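Local coordinates for protein tumor necrosis factor receptor superfamily member grnd (Drosophila melanogaster, PDB 6ZSY) that acts as a receptor for the TNF cytokine Eiger through its extracellular cysteine-rich domain, takes part in activating JNK signalling and is required for Eiger-induced apoptosis, at residues D40-L43 with C44-C48. Numbering follows the deposited sequence.
Sequences DAFL and CAKEC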
loop_
_atom_site.group_PDB
_atom_site.type_symbol
_atom_site.label_atom_id
_atom_site.label_comp_id
_atom_site.label_asym_id
_atom_site.label_seq_id
_atom_site.Cartn_x
_atom_site.Cartn_y
_atom_site.Cartn_z
ATOM N N ASP A 40 -1.210 -3.005 -8.505
ATOM C CA ASP A 40 -2.624 -2.600 -8.582
ATOM C C ASP A 40 -2.583 -1.084 -8.834
ATOM O O ASP A 40 -2.275 -0.326 -7.924
ATOM C CB ASP A 40 -3.363 -2.967 -7.354
ATOM C CG ASP A 40 -4.872 -2.729 -7.426
ATOM O OD1 ASP A 40 -5.271 -1.634 -7.802
ATOM O OD2 ASP A 40 -5.581 -3.635 -6.986
ATOM N N ALA A 41 -2.859 -0.674 -10.062
ATOM C CA ALA A 41 -2.727 0.756 -10.403
ATOM C C ALA A 41 -3.600 1.618 -9.523
ATOM O O ALA A 41 -3.183 2.721 -9.106
ATOM C CB ALA A 41 -3.074 0.930 -11.868
ATOM N N PHE A 42 -4.832 1.181 -9.284
ATOM C CA PHE A 42 -5.765 1.993 -8.483
ATOM C C PHE A 42 -5.306 2.147 -7.051
ATOM O O PHE A 42 -5.303 3.241 -6.482
ATOM C CB PHE A 42 -7.173 1.380 -8.620
ATOM C CG PHE A 42 -8.276 2.238 -8.085
ATOM C CD1 PHE A 42 -9.142 2.931 -8.951
ATOM C CD2 PHE A 42 -8.508 2.404 -6.760
ATOM C CE1 PHE A 42 -10.178 3.741 -8.499
ATOM C CE2 PHE A 42 -9.566 3.152 -6.238
ATOM C CZ PHE A 42 -10.367 3.784 -7.153
ATOM N N LEU A 43 -4.894 1.019 -6.435
ATOM C CA LEU A 43 -4.434 1.086 -5.058
ATOM C C LEU A 43 -3.120 1.846 -4.902
ATOM O O LEU A 43 -2.919 2.598 -3.948
ATOM C CB LEU A 43 -4.287 -0.344 -4.507
ATOM C CG LEU A 43 -5.585 -0.997 -4.192
ATOM C CD1 LEU A 43 -5.118 -2.312 -3.458
ATOM C CD2 LEU A 43 -6.536 -0.233 -3.306
ATOM N N CYS A 44 -2.219 1.663 -5.874
ATOM C CA CYS A 44 -0.998 2.481 -5.888
ATOM C C CYS A 44 -1.398 3.946 -5.861
ATOM O O CYS A 44 -0.882 4.747 -5.053
ATOM C CB CYS A 44 -0.209 2.131 -7.129
ATOM S SG CYS A 44 1.211 3.251 -7.378
ATOM N N ALA A 45 -2.259 4.350 -6.785
ATOM C CA ALA A 45 -2.632 5.741 -6.897
ATOM C C ALA A 45 -3.221 6.241 -5.553
ATOM O O ALA A 45 -2.818 7.278 -5.029
ATOM C CB ALA A 45 -3.642 5.930 -8.024
ATOM N N LYS A 46 -4.224 5.524 -5.067
ATOM C CA LYS A 46 -5.007 5.953 -3.921
ATOM C C LYS A 46 -4.196 6.012 -2.621
ATOM O O LYS A 46 -4.340 6.936 -1.815
ATOM C CB LYS A 46 -6.221 4.984 -3.759
ATOM C CG LYS A 46 -7.171 5.249 -2.600
ATOM C CD LYS A 46 -8.338 4.271 -2.525
ATOM C CE LYS A 46 -9.244 4.417 -1.303
ATOM N NZ LYS A 46 -10.408 5.173 -1.785
ATOM N N GLU A 47 -3.399 4.976 -2.396
ATOM C CA GLU A 47 -2.818 4.737 -1.075
ATOM C C GLU A 47 -1.332 5.105 -0.981
ATOM O O GLU A 47 -0.823 5.275 0.127
ATOM C CB GLU A 47 -2.975 3.283 -0.670
ATOM C CG GLU A 47 -4.418 2.884 -0.522
ATOM C CD GLU A 47 -5.105 3.524 0.677
ATOM O OE1 GLU A 47 -4.416 3.773 1.625
ATOM O OE2 GLU A 47 -6.355 3.693 0.628
ATOM N N CYS A 48 -0.616 5.140 -2.120
ATOM C CA CYS A 48 0.829 5.254 -2.105
ATOM C C CYS A 48 1.407 6.461 -2.854
ATOM O O CYS A 48 2.419 7.037 -2.440
ATOM C CB CYS A 48 1.430 3.962 -2.662
ATOM S SG CYS A 48 1.107 2.510 -1.618
#
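Asp40 O accepts the amide of Cys44 at 2.9 Å from Cys44 N, the first in a run of i to i+4 bonds that winds residues 41-48 into the last helix of this extracellular cysteine-rich domain, with Asp40 capping it. Ala45 N to Ala41 O (3.0 Å), Lys46 N to Phe42 O and Glu47 N to Leu43 O continue the series; Cys48 N also bonds to Cys44 O, and Ala45 O is taken by the hydroxyl of Ser49. Amides of the first turn have no preceding helical carbonyl to use, and Asp40 supplies a substitute for one of them: as N-cap, its OD1 takes the Leu43 N-H at 3.0 Å from Leu43 N, nearly straight at the hydrogen (170°) but reached from above the carboxylate plane. Aspartate suits the place because its short carboxylate can reach Leu43 N while the backbone carbonyl serves Cys44.

One turn apart, Phe42 and Lys46 meet on the exposed side. Lys46 is extended through chi3, and its CD lies 4.1 Å from Phe42 CE2, an oblique contact of aliphatic chain with ring. The small methyl of Ala45 sits against the backbone, CB 3.4 Å from Ala41 O. The branched Leu43 side chain packs on Val31 of helix 28-32 and Tyr19 of strand 16-19.

A chi1 of 172° swings the Cys44 sulfur to the far side from its own N, where it forms the disulfide with Cys32, while Cys48 is bonded to Cys28. With the amides of Leu43 to Cys48 engaged and an acidic cap that would probably interact favourably with the helix dipole, the helix is tied to helix 28-32 by two disulfides, covalent links supplementing the hydrogen bonds.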